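Local structure of T CELL surface glycoprotein CD4 (Rattus norvegicus, 1CID) at residues 17-22 with 89-94; 62-67 with 72-77; 110-113 with 117-120; 119-124 with 161-166; 140-143 with 148-151. The protein serves as a T-cell co-receptor whose amino-terminal region binds MHC class II molecules, and is represented here by its membrane-proximal domains 3 and 4. All coordinates share one frame; numbering follows the deposited sequence.

Contact 1 of 5, residues 17-22 with 89-94; sequences FPLNLG and LTLTLD
Within the hydrophobic core of domain 3, F17 and L19, just past the end of strand 13-16, pack against L89 and L91 of strand 85-92 in the opposite sheet. The aromatic ring carries most of the meeting. L89 approaches it head-on and sets its CD2 methyl over one face, 4.1 Å from the centroid of the F17 ring and only 3° off the ring normal, a well-centred CH-pi contact. The other branch lies above the rim on the same side, with L89 CD1 4.1 Å from F17 CE2. With CG anti to the carbonyl carbon (chi1 -52°), the F17 side chain is swung beside its own backbone N and crosses the gap between the sheets. A second, looser layer lies farther along the chain, where L19 CD1 comes within 4.4 Å of L91 CD2. Around these pairs, F17 also touches V102 and L72, while both L89 and L91 rest on F46. The CA atoms of F17 and L89 are 9.4 Å apart, too far for backbone pairing, and the segments are joined by side chains alone. Such apolar packing between facing sheets, here in a domain without cysteines, is characteristic of the immunoglobulin beta sandwich.

Contact 2 of 5, residues 62-67 with 72-77; sequences PKFQLS and LTLQIP
S67 OG is gripped twice: it accepts the backbone N-H of T73, at 2.8 Å from T73 N with an angle of 156° at the hydrogen, and it is also hydrogen-bonded to T69 O in the connecting turn. Its chi1 of 57° sets the hydroxyl between its own backbone N and carbonyl carbon, facing the second strand. The backbone of the same serine adds a return bond, S67 N to T73 O at 3.1 Å. With alanine in place of S67 the T73 N-H is likely to lose its acceptor, and the connecting turn its tie through T69 O. Farther along, Q65 and Q75 form an antiparallel hydrogen-bonded pair, firm from Q75 N to Q65 O at 2.8 Å but weak in the reverse direction; L66 and L74 lie between as a non-hydrogen-bonded pair. On the L74 side of the hairpin, the F64 ring lies alongside two aliphatic chains, with I76 CG2 at its edge and L74 CD2 3.9 Å from F64 CD1. P62 CG sits over one face of that ring, offset toward the rim. Strand 73-76 is the middle of a three-stranded sheet, flanked by 65-66 and 13-16, while L66 and L72 reach across to strands 43-49 and 52-56 of the facing sheet.

Contact 3 of 5, residues 110-113 with 117-120; sequences TQPD and LTCE
T110 and T118 face each other as an antiparallel hydrogen-bonded pair at the hairpin joining strands 97-110 and 116-122 in domain 4, and their side chains stand on the same face of the sheet. T110 N reaches T118 O at 3.1 Å with 163° at the hydrogen, the donor tilted 22° from the carbonyl plane. The return bond, from T118 N to T110 O, is modelled too short for its length to be trusted. The two threonines cross at a slant. T110 meets its partner's side chain with its hydroxyl, but T110 OG1 and T118 OG1 are 4.1 Å apart, a long separation. T118 carries its own OG1 beside its backbone N, where the ring of P112 comes across it at about a right angle; P112 CG is the atom that meets it, 3.2 Å from T118 OG1. L117 takes the other face. Its CG is anti to the backbone N (chi1 -178°), and CD1 comes to 3.6 Å from T110 O. At the edge of the contact, Q111 CB brushes L117 CD1 at 4.5 Å. Beyond the pair, L117 rests on V109 and L133, toward the interior, and D113 OD1 is hydrogen-bonded to N115 N and T116 OG1 within the turn. The chemistry is thus divided: the backbone groups of T110 and T118 pair with each other, one face offers threonine hydroxyls and a proline ring at the partly exposed surface, and the other delivers an aliphatic side chain to the core.

Contact 4 of 5, residues 119-124 with 161-166; sequences CEVMGP and CLLSEG
C119 and C161 are joined covalently, SG to SG at 2.0 Å, and this disulfide is the heart of the contact. Each sulfur is anti to its own backbone N (chi1 168° for C119 and 173° for C161), so that both CB-SG arms extend from their strands toward one another and meet midway. The bridge is twisted in the left-handed sense, chi3 -68°, and holds the CA atoms of C119 and C161 6.6 Å apart. Two residues on, the strands have spread: V121 and L163 still point inward, but their nearest approach, from V121 CG2 to L163 CG, is 4.4 Å, an apolar contact that is loose beside the covalent link. The next shell is also apolar. L131 lies against C119, while M107 and V109 lie against C161; a step farther along, V121 touches V105. Backbone pairing fixes both cysteines in their strands, C119 with I149 in one sheet and C161 with S173 in the other. The disulfide therefore ties strand 116-122 to strand 158-165 across the sandwich, in the positions of strands B and F, which is the canonical intersheet bridge of the immunoglobulin fold.

Contact 5 of 5, residues 140-143 with 148-151; sequences ARVS and VIQV
V142 and I149 point at each other from opposite sides of the gap and slide past one another, so that methyl groups lie alongside rather than end to end. The nearest approach runs from V142 CG1 to I149 CB at 3.8 Å, and the same methyl also lies 4.1 Å from I149 CG2. I149 CD1, again at 4.1 Å from V142 CG1, completes a shallow cradle round that branch. The valine's chi1 of 173° places CG1 anti to its backbone N; this directs one methyl to I149 and the other, CG2, toward V151, beside Q150 O at 3.9 Å. V151 also comes in from the opposite direction, but its closest methyl is modelled implausibly near V142 CG2, and the exact fit there is doubtful. A glycine in place of V142 would probably leave I149 and V151 without their apolar partner and open a gap at this margin of the core. Beyond this group, I149 packs on L131, and V151 on L133 and W159. R141 and V142 both face L133, forming a classic beta bulge where the chain turns a corner, and R141 forms a salt bridge with E155. Strand 140-144 borders one sheet and strand 148-152 the other, so these aliphatic side chains close the sandwich at one side, as where strands C' and E follow each other in a C2-set immunoglobulin domain.

How the contacts relate
Contacts 1 and 4 are the buried members, each spanning the two sheets of its own domain: contact 1 by a leucine methyl on an aromatic face, contact 4 by a covalent bridge. Contact 5, partly buried, also joins sheets by side chains, at the margin of domain 4. The hairpin contacts 2 and 3 instead pair backbones; contact 3 lies at the surface, whereas contact 2 also turns an apolar face inward and touches contact 1, F17 N being 3.0 Å from L72 O in a probable hydrogen bond. Contact 3 shares C119 and E120 with contact 4, and a probable hydrogen bond from C119 N to I149 O joins both to contact 5, as L117 O and V151 N do for contact 3.

Contact 1 of 5, residues 17-22 with 89-94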
# COMPACT_ATOMS: atom_id res chain seq x y z
N PHE A 17 0.08 14.22 -3.00
CA PHE A 17 1.42 14.87 -3.30
C PHE A 17 1.11 16.35 -3.36
O PHE A 17 0.43 16.84 -4.27
CB PHE A 17 1.92 14.26 -4.50
CG PHE A 17 2.01 12.79 -4.67
CD1 PHE A 17 3.11 12.11 -4.14
CD2 PHE A 17 1.05 12.12 -5.43
CE1 PHE A 17 3.26 10.74 -4.37
CE2 PHE A 17 1.18 10.77 -5.73
CZ PHE A 17 2.31 10.12 -5.17
N PRO A 18 1.64 16.94 -2.32
CA PRO A 18 1.22 18.32 -2.08
C PRO A 18 2.06 19.53 -2.29
O PRO A 18 1.73 20.61 -1.76
CB PRO A 18 0.90 18.10 -0.58
CG PRO A 18 1.86 17.04 -0.10
CD PRO A 18 2.43 16.31 -1.27
N LEU A 19 3.06 19.29 -3.08
CA LEU A 19 4.14 20.17 -3.45
C LEU A 19 3.90 21.37 -4.37
O LEU A 19 3.28 21.31 -5.43
CB LEU A 19 5.22 19.18 -4.00
CG LEU A 19 4.73 17.79 -4.43
CD1 LEU A 19 3.98 17.89 -5.77
CD2 LEU A 19 5.86 16.76 -4.46
N ASN A 20 4.45 22.47 -3.87
CA ASN A 20 4.64 23.84 -4.29
C ASN A 20 3.67 24.40 -5.32
O ASN A 20 4.09 25.10 -6.27
CB ASN A 20 6.10 23.91 -4.84
CG ASN A 20 6.51 22.93 -5.93
OD1 ASN A 20 7.36 22.02 -5.75
ND2 ASN A 20 6.02 23.03 -7.18
N LEU A 21 2.40 24.08 -5.09
CA LEU A 21 1.30 24.40 -6.04
C LEU A 21 1.13 25.88 -6.45
O LEU A 21 0.22 26.60 -5.97
CB LEU A 21 -0.01 23.71 -5.60
CG LEU A 21 -0.26 22.57 -4.66
CD1 LEU A 21 -1.75 22.17 -4.75
CD2 LEU A 21 0.60 21.33 -4.93
N GLY A 22 1.98 26.27 -7.43
CA GLY A 22 2.00 27.63 -8.01
C GLY A 22 1.09 27.56 -9.24
O GLY A 22 0.06 26.83 -9.20
N LEU A 89 6.91 8.54 -8.77
CA LEU A 89 6.04 9.49 -9.41
C LEU A 89 7.01 10.63 -9.74
O LEU A 89 7.40 11.42 -8.86
CB LEU A 89 4.85 9.87 -8.56
CG LEU A 89 4.28 11.18 -9.10
CD1 LEU A 89 2.81 11.05 -9.44
CD2 LEU A 89 4.49 12.30 -8.15
N THR A 90 7.35 10.66 -11.03
CA THR A 90 8.27 11.61 -11.72
C THR A 90 7.44 12.79 -12.14
O THR A 90 6.33 12.65 -12.69
CB THR A 90 8.99 10.91 -12.91
OG1 THR A 90 8.46 9.54 -13.23
CG2 THR A 90 10.49 10.80 -12.62
N LEU A 91 7.91 13.94 -11.81
CA LEU A 91 7.17 15.17 -12.20
C LEU A 91 8.20 15.94 -13.06
O LEU A 91 9.47 15.97 -12.88
CB LEU A 91 6.59 15.85 -11.01
CG LEU A 91 5.30 15.79 -10.27
CD1 LEU A 91 4.32 14.89 -10.98
CD2 LEU A 91 5.56 15.19 -8.87
N THR A 92 7.60 16.60 -14.06
CA THR A 92 8.45 17.34 -15.00
C THR A 92 8.13 18.80 -15.28
O THR A 92 7.09 19.43 -15.43
CB THR A 92 8.58 16.53 -16.35
OG1 THR A 92 8.71 15.09 -16.12
CG2 THR A 92 9.76 17.05 -17.19
N LEU A 93 9.31 19.37 -15.47
CA LEU A 93 9.93 20.61 -15.84
C LEU A 93 9.05 21.85 -15.73
O LEU A 93 8.69 22.91 -16.24
CB LEU A 93 10.73 20.61 -17.15
CG LEU A 93 12.01 21.40 -17.34
CD1 LEU A 93 12.79 20.85 -18.56
CD2 LEU A 93 11.74 22.91 -17.56
N ASP A 94 8.70 21.64 -14.47
CA ASP A 94 8.21 22.52 -13.45
C ASP A 94 9.49 23.43 -13.67
O ASP A 94 9.39 24.56 -14.13
CB ASP A 94 8.20 21.90 -12.05
CG ASP A 94 8.73 20.46 -12.05
OD1 ASP A 94 9.96 20.33 -12.28
OD2 ASP A 94 7.93 19.51 -11.93

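Contact 2 of 5, residues 62-67 with 72-77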
# COMPACT_ATOMS: atom_id res chain seq x y z
N PRO A 62 -2.91 -2.55 -11.68
CA PRO A 62 -4.11 -2.13 -10.97
C PRO A 62 -4.85 -0.91 -11.50
O PRO A 62 -4.08 -0.17 -12.15
CB PRO A 62 -3.69 -1.74 -9.56
CG PRO A 62 -2.26 -1.34 -9.73
CD PRO A 62 -1.83 -2.38 -10.69
N LYS A 63 -6.10 -0.57 -11.30
CA LYS A 63 -6.63 0.68 -11.91
C LYS A 63 -6.34 1.90 -11.05
O LYS A 63 -7.11 2.29 -10.15
CB LYS A 63 -8.12 0.63 -12.26
CG LYS A 63 -8.62 1.18 -13.59
CD LYS A 63 -10.06 0.93 -14.03
CE LYS A 63 -10.45 -0.33 -14.79
NZ LYS A 63 -11.19 -1.32 -13.97
N PHE A 64 -5.24 2.57 -11.31
CA PHE A 64 -4.76 3.80 -10.65
C PHE A 64 -5.86 4.79 -10.93
O PHE A 64 -6.51 4.65 -11.96
CB PHE A 64 -3.42 4.07 -11.20
CG PHE A 64 -2.28 3.17 -10.97
CD1 PHE A 64 -1.90 2.87 -9.67
CD2 PHE A 64 -1.46 2.71 -12.01
CE1 PHE A 64 -0.79 2.08 -9.35
CE2 PHE A 64 -0.33 1.93 -11.76
CZ PHE A 64 -0.01 1.61 -10.41
N GLN A 65 -6.20 5.73 -10.12
CA GLN A 65 -7.23 6.71 -10.35
C GLN A 65 -6.55 8.04 -9.97
O GLN A 65 -6.01 7.94 -8.85
CB GLN A 65 -8.39 6.87 -9.42
CG GLN A 65 -9.64 6.76 -10.29
CD GLN A 65 -10.32 5.55 -9.65
OE1 GLN A 65 -11.45 5.65 -9.18
NE2 GLN A 65 -9.52 4.46 -9.64
N LEU A 66 -6.68 9.03 -10.80
CA LEU A 66 -6.02 10.28 -10.43
C LEU A 66 -7.15 11.25 -10.09
O LEU A 66 -8.20 11.15 -10.67
CB LEU A 66 -5.15 10.97 -11.48
CG LEU A 66 -3.67 11.24 -11.64
CD1 LEU A 66 -2.99 11.55 -10.33
CD2 LEU A 66 -3.13 9.96 -12.28
N SER A 67 -6.92 12.19 -9.25
CA SER A 67 -7.79 13.28 -8.83
C SER A 67 -8.01 14.25 -10.00
O SER A 67 -6.90 14.75 -10.38
CB SER A 67 -7.06 14.05 -7.74
OG SER A 67 -5.74 14.58 -8.07
N LEU A 72 -3.87 16.44 -6.56
CA LEU A 72 -2.98 15.45 -7.10
C LEU A 72 -2.96 14.37 -5.98
O LEU A 72 -2.09 14.37 -5.08
CB LEU A 72 -1.52 15.83 -7.48
CG LEU A 72 -0.77 14.68 -8.15
CD1 LEU A 72 -1.38 14.38 -9.52
CD2 LEU A 72 0.65 14.91 -8.56
N THR A 73 -3.95 13.52 -6.15
CA THR A 73 -3.93 12.40 -5.22
C THR A 73 -4.04 11.26 -6.22
O THR A 73 -4.75 11.43 -7.21
CB THR A 73 -5.02 12.64 -4.17
OG1 THR A 73 -6.18 12.07 -4.82
CG2 THR A 73 -5.27 14.10 -3.83
N LEU A 74 -3.31 10.21 -5.99
CA LEU A 74 -3.33 9.02 -6.84
C LEU A 74 -3.99 8.03 -5.91
O LEU A 74 -3.73 7.98 -4.72
CB LEU A 74 -1.94 8.81 -7.30
CG LEU A 74 -1.31 7.47 -7.60
CD1 LEU A 74 -0.85 6.90 -6.26
CD2 LEU A 74 -2.26 6.56 -8.38
N GLN A 75 -4.87 7.21 -6.40
CA GLN A 75 -5.56 6.31 -5.39
C GLN A 75 -5.53 4.93 -5.93
O GLN A 75 -6.10 4.98 -7.02
CB GLN A 75 -6.78 7.20 -5.33
CG GLN A 75 -8.22 6.98 -5.47
CD GLN A 75 -8.65 5.80 -4.60
OE1 GLN A 75 -8.21 4.67 -4.84
NE2 GLN A 75 -9.46 6.06 -3.58
N ILE A 76 -4.95 3.88 -5.42
CA ILE A 76 -5.06 2.51 -6.05
C ILE A 76 -6.34 2.05 -5.37
O ILE A 76 -6.38 2.23 -4.15
CB ILE A 76 -3.77 1.70 -6.08
CG1 ILE A 76 -3.99 0.31 -5.47
CG2 ILE A 76 -2.45 2.30 -5.52
CD1 ILE A 76 -2.75 -0.62 -5.74
N PRO A 77 -7.41 1.60 -6.01
CA PRO A 77 -8.69 1.41 -5.33
C PRO A 77 -9.33 0.22 -4.64
O PRO A 77 -10.41 0.38 -3.95
CB PRO A 77 -9.62 2.02 -6.46
CG PRO A 77 -9.00 1.59 -7.75
CD PRO A 77 -7.50 1.38 -7.49

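Contact 3 of 5, residues 110-113 with 117-120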
# COMPACT_ATOMS: atom_id res chain seq x y z
N THR A 110 -6.74 -14.46 7.23
CA THR A 110 -7.65 -15.53 6.96
C THR A 110 -7.55 -16.69 7.96
O THR A 110 -6.59 -16.97 8.63
CB THR A 110 -7.54 -16.15 5.52
OG1 THR A 110 -6.25 -16.81 5.45
CG2 THR A 110 -7.79 -15.12 4.41
N GLN A 111 -8.66 -17.36 8.03
CA GLN A 111 -9.08 -18.56 8.73
C GLN A 111 -9.41 -19.54 7.58
O GLN A 111 -10.54 -19.59 7.04
CB GLN A 111 -10.33 -18.37 9.57
CG GLN A 111 -10.57 -19.58 10.43
CD GLN A 111 -11.62 -19.45 11.49
OE1 GLN A 111 -12.49 -18.64 11.82
NE2 GLN A 111 -11.57 -20.51 12.29
N PRO A 112 -8.38 -20.28 7.18
CA PRO A 112 -8.48 -21.21 6.05
C PRO A 112 -9.22 -22.53 6.22
O PRO A 112 -9.67 -23.24 5.28
CB PRO A 112 -6.99 -21.37 5.69
CG PRO A 112 -6.11 -20.62 6.65
CD PRO A 112 -7.04 -20.24 7.79
N ASP A 113 -9.37 -22.97 7.43
CA ASP A 113 -10.05 -24.20 7.89
C ASP A 113 -10.25 -23.87 9.34
O ASP A 113 -10.36 -22.62 9.48
CB ASP A 113 -9.15 -25.34 7.49
CG ASP A 113 -7.70 -25.32 7.99
OD1 ASP A 113 -7.46 -24.96 9.20
OD2 ASP A 113 -6.82 -25.66 7.13
N LEU A 117 -5.48 -20.07 11.14
CA LEU A 117 -5.67 -18.63 11.27
C LEU A 117 -4.34 -18.11 10.61
O LEU A 117 -3.37 -18.62 11.19
CB LEU A 117 -5.72 -17.86 12.59
CG LEU A 117 -5.97 -16.37 12.50
CD1 LEU A 117 -7.38 -16.02 12.01
CD2 LEU A 117 -5.86 -15.73 13.87
N THR A 118 -4.40 -17.29 9.58
CA THR A 118 -3.15 -16.89 8.97
C THR A 118 -2.98 -15.40 8.78
O THR A 118 -4.02 -14.74 8.62
CB THR A 118 -2.91 -17.66 7.63
OG1 THR A 118 -3.58 -18.93 7.74
CG2 THR A 118 -1.38 -17.86 7.53
N CYS A 119 -1.77 -14.89 8.79
CA CYS A 119 -1.76 -13.45 8.53
C CYS A 119 -0.58 -13.30 7.62
O CYS A 119 0.38 -13.93 8.09
CB CYS A 119 -1.67 -12.80 9.83
SG CYS A 119 -1.31 -11.08 9.72
N GLU A 120 -0.73 -12.69 6.44
CA GLU A 120 0.44 -12.51 5.60
C GLU A 120 0.34 -11.07 5.06
O GLU A 120 -0.75 -10.54 4.88
CB GLU A 120 0.71 -13.21 4.34
CG GLU A 120 -0.56 -13.55 3.61
CD GLU A 120 -0.22 -14.58 2.52
OE1 GLU A 120 0.85 -14.31 1.90
OE2 GLU A 120 -1.13 -15.51 2.52

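Contact 4 of 5, residues 119-124 with 161-166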
# COMPACT_ATOMS: atom_id res chain seq x y z
N CYS A 119 -1.77 -14.89 8.79
CA CYS A 119 -1.76 -13.45 8.53
C CYS A 119 -0.58 -13.30 7.62
O CYS A 119 0.38 -13.93 8.09
CB CYS A 119 -1.67 -12.80 9.83
SG CYS A 119 -1.31 -11.08 9.72
N GLU A 120 -0.73 -12.69 6.44
CA GLU A 120 0.44 -12.51 5.60
C GLU A 120 0.34 -11.07 5.06
O GLU A 120 -0.75 -10.54 4.88
CB GLU A 120 0.71 -13.21 4.34
CG GLU A 120 -0.56 -13.55 3.61
CD GLU A 120 -0.22 -14.58 2.52
OE1 GLU A 120 0.85 -14.31 1.90
OE2 GLU A 120 -1.13 -15.51 2.52
N VAL A 121 1.57 -10.61 4.89
CA VAL A 121 1.78 -9.22 4.39
C VAL A 121 2.67 -9.22 3.14
O VAL A 121 3.52 -10.13 2.94
CB VAL A 121 2.34 -8.51 5.63
CG1 VAL A 121 3.83 -8.42 5.77
CG2 VAL A 121 1.94 -7.05 5.74
N MET A 122 2.56 -8.26 2.25
CA MET A 122 3.44 -8.28 1.07
C MET A 122 3.84 -6.88 0.67
O MET A 122 2.99 -5.99 0.79
CB MET A 122 2.78 -8.87 -0.13
CG MET A 122 3.84 -9.78 -0.75
SD MET A 122 2.67 -11.01 -1.50
CE MET A 122 3.01 -12.23 -0.17
N GLY A 123 5.07 -6.74 0.22
CA GLY A 123 5.44 -5.35 -0.17
C GLY A 123 6.65 -5.03 0.68
O GLY A 123 7.10 -5.88 1.46
N PRO A 124 7.13 -3.82 0.54
CA PRO A 124 8.31 -3.27 1.24
C PRO A 124 8.34 -3.05 2.75
O PRO A 124 8.02 -1.98 3.38
CB PRO A 124 8.58 -1.91 0.56
CG PRO A 124 7.36 -1.53 -0.22
CD PRO A 124 6.58 -2.83 -0.42
N CYS A 161 -4.52 -8.82 13.81
CA CYS A 161 -3.16 -9.14 13.28
C CYS A 161 -2.38 -7.83 13.20
O CYS A 161 -2.95 -6.81 12.74
CB CYS A 161 -3.13 -10.03 12.05
SG CYS A 161 -1.39 -10.11 11.45
N LEU A 162 -1.14 -7.74 13.68
CA LEU A 162 -0.48 -6.42 13.57
C LEU A 162 0.89 -6.54 12.93
O LEU A 162 1.46 -7.61 13.13
CB LEU A 162 -0.31 -5.89 14.91
CG LEU A 162 -0.90 -6.10 16.24
CD1 LEU A 162 -0.17 -5.05 17.13
CD2 LEU A 162 -2.32 -5.64 16.33
N LEU A 163 1.28 -5.47 12.29
CA LEU A 163 2.58 -5.22 11.62
C LEU A 163 3.21 -4.07 12.47
O LEU A 163 2.61 -2.97 12.59
CB LEU A 163 2.60 -4.79 10.20
CG LEU A 163 3.57 -4.64 9.07
CD1 LEU A 163 4.04 -3.23 8.95
CD2 LEU A 163 4.83 -5.50 9.21
N SER A 164 4.35 -4.46 12.97
CA SER A 164 5.03 -3.47 13.79
C SER A 164 6.50 -3.45 13.40
O SER A 164 7.06 -4.48 13.02
CB SER A 164 4.87 -3.87 15.25
OG SER A 164 5.59 -5.05 15.57
N GLU A 165 7.03 -2.24 13.50
CA GLU A 165 8.46 -1.87 13.36
C GLU A 165 8.76 -1.06 14.66
O GLU A 165 8.04 -0.10 15.03
CB GLU A 165 8.94 -1.20 12.14
CG GLU A 165 10.30 -0.45 12.26
CD GLU A 165 9.84 0.98 12.07
OE1 GLU A 165 9.19 1.40 13.06
OE2 GLU A 165 9.98 1.66 11.06
N GLY A 166 9.74 -1.66 15.35
CA GLY A 166 10.11 -1.15 16.67
C GLY A 166 8.89 -1.25 17.59
O GLY A 166 8.32 -2.36 17.69

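Contact 5 of 5, residues 140-143 with 148-151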
# COMPACT_ATOMS: atom_id res chain seq x y z
N ALA A 140 0.37 -10.76 22.78
CA ALA A 140 0.73 -11.42 21.50
C ALA A 140 0.85 -12.87 21.69
O ALA A 140 1.67 -13.24 22.51
CB ALA A 140 2.08 -10.77 21.17
N ARG A 141 0.19 -13.67 20.94
CA ARG A 141 0.34 -15.17 21.01
C ARG A 141 1.56 -15.55 20.21
O ARG A 141 2.50 -16.06 20.81
CB ARG A 141 -0.94 -15.78 20.53
CG ARG A 141 -1.08 -17.27 20.46
CD ARG A 141 -1.26 -17.78 21.85
NE ARG A 141 -2.51 -17.31 22.47
CZ ARG A 141 -3.55 -18.19 22.41
NH1 ARG A 141 -3.44 -19.40 21.82
NH2 ARG A 141 -4.71 -17.78 22.94
N VAL A 142 1.71 -15.26 18.97
CA VAL A 142 2.80 -15.40 18.02
C VAL A 142 3.40 -14.04 17.70
O VAL A 142 2.55 -13.16 17.52
CB VAL A 142 2.25 -15.94 16.69
CG1 VAL A 142 3.24 -16.00 15.52
CG2 VAL A 142 1.59 -17.29 16.90
N SER A 143 4.67 -13.86 17.58
CA SER A 143 5.30 -12.57 17.21
C SER A 143 6.51 -13.13 16.48
O SER A 143 7.52 -13.45 17.05
CB SER A 143 5.75 -11.69 18.24
OG SER A 143 6.60 -10.61 18.25
N VAL A 148 4.79 -14.27 6.92
CA VAL A 148 3.52 -14.98 7.07
C VAL A 148 3.59 -15.79 8.37
O VAL A 148 4.44 -16.69 8.45
CB VAL A 148 3.18 -15.66 5.78
CG1 VAL A 148 4.10 -16.78 5.43
CG2 VAL A 148 1.77 -16.25 5.94
N ILE A 149 2.76 -15.40 9.35
CA ILE A 149 2.71 -16.20 10.57
C ILE A 149 1.40 -16.96 10.59
O ILE A 149 0.51 -16.44 9.95
CB ILE A 149 2.85 -15.35 11.83
CG1 ILE A 149 1.74 -14.31 11.75
CG2 ILE A 149 4.31 -14.93 11.68
CD1 ILE A 149 1.82 -13.21 12.83
N GLN A 150 1.38 -18.04 11.31
CA GLN A 150 0.20 -18.93 11.34
C GLN A 150 -0.15 -19.29 12.77
O GLN A 150 0.81 -19.21 13.54
CB GLN A 150 0.60 -20.11 10.44
CG GLN A 150 -0.42 -21.10 9.97
CD GLN A 150 -0.20 -22.42 10.70
OE1 GLN A 150 -0.52 -22.47 11.92
NE2 GLN A 150 0.38 -23.43 10.02
N VAL A 151 -1.37 -19.61 13.12
CA VAL A 151 -1.78 -20.00 14.46
C VAL A 151 -2.72 -21.23 14.31
O VAL A 151 -3.72 -21.30 13.63
CB VAL A 151 -2.41 -19.01 15.45
CG1 VAL A 151 -3.22 -19.53 16.65
CG2 VAL A 151 -1.32 -18.10 16.04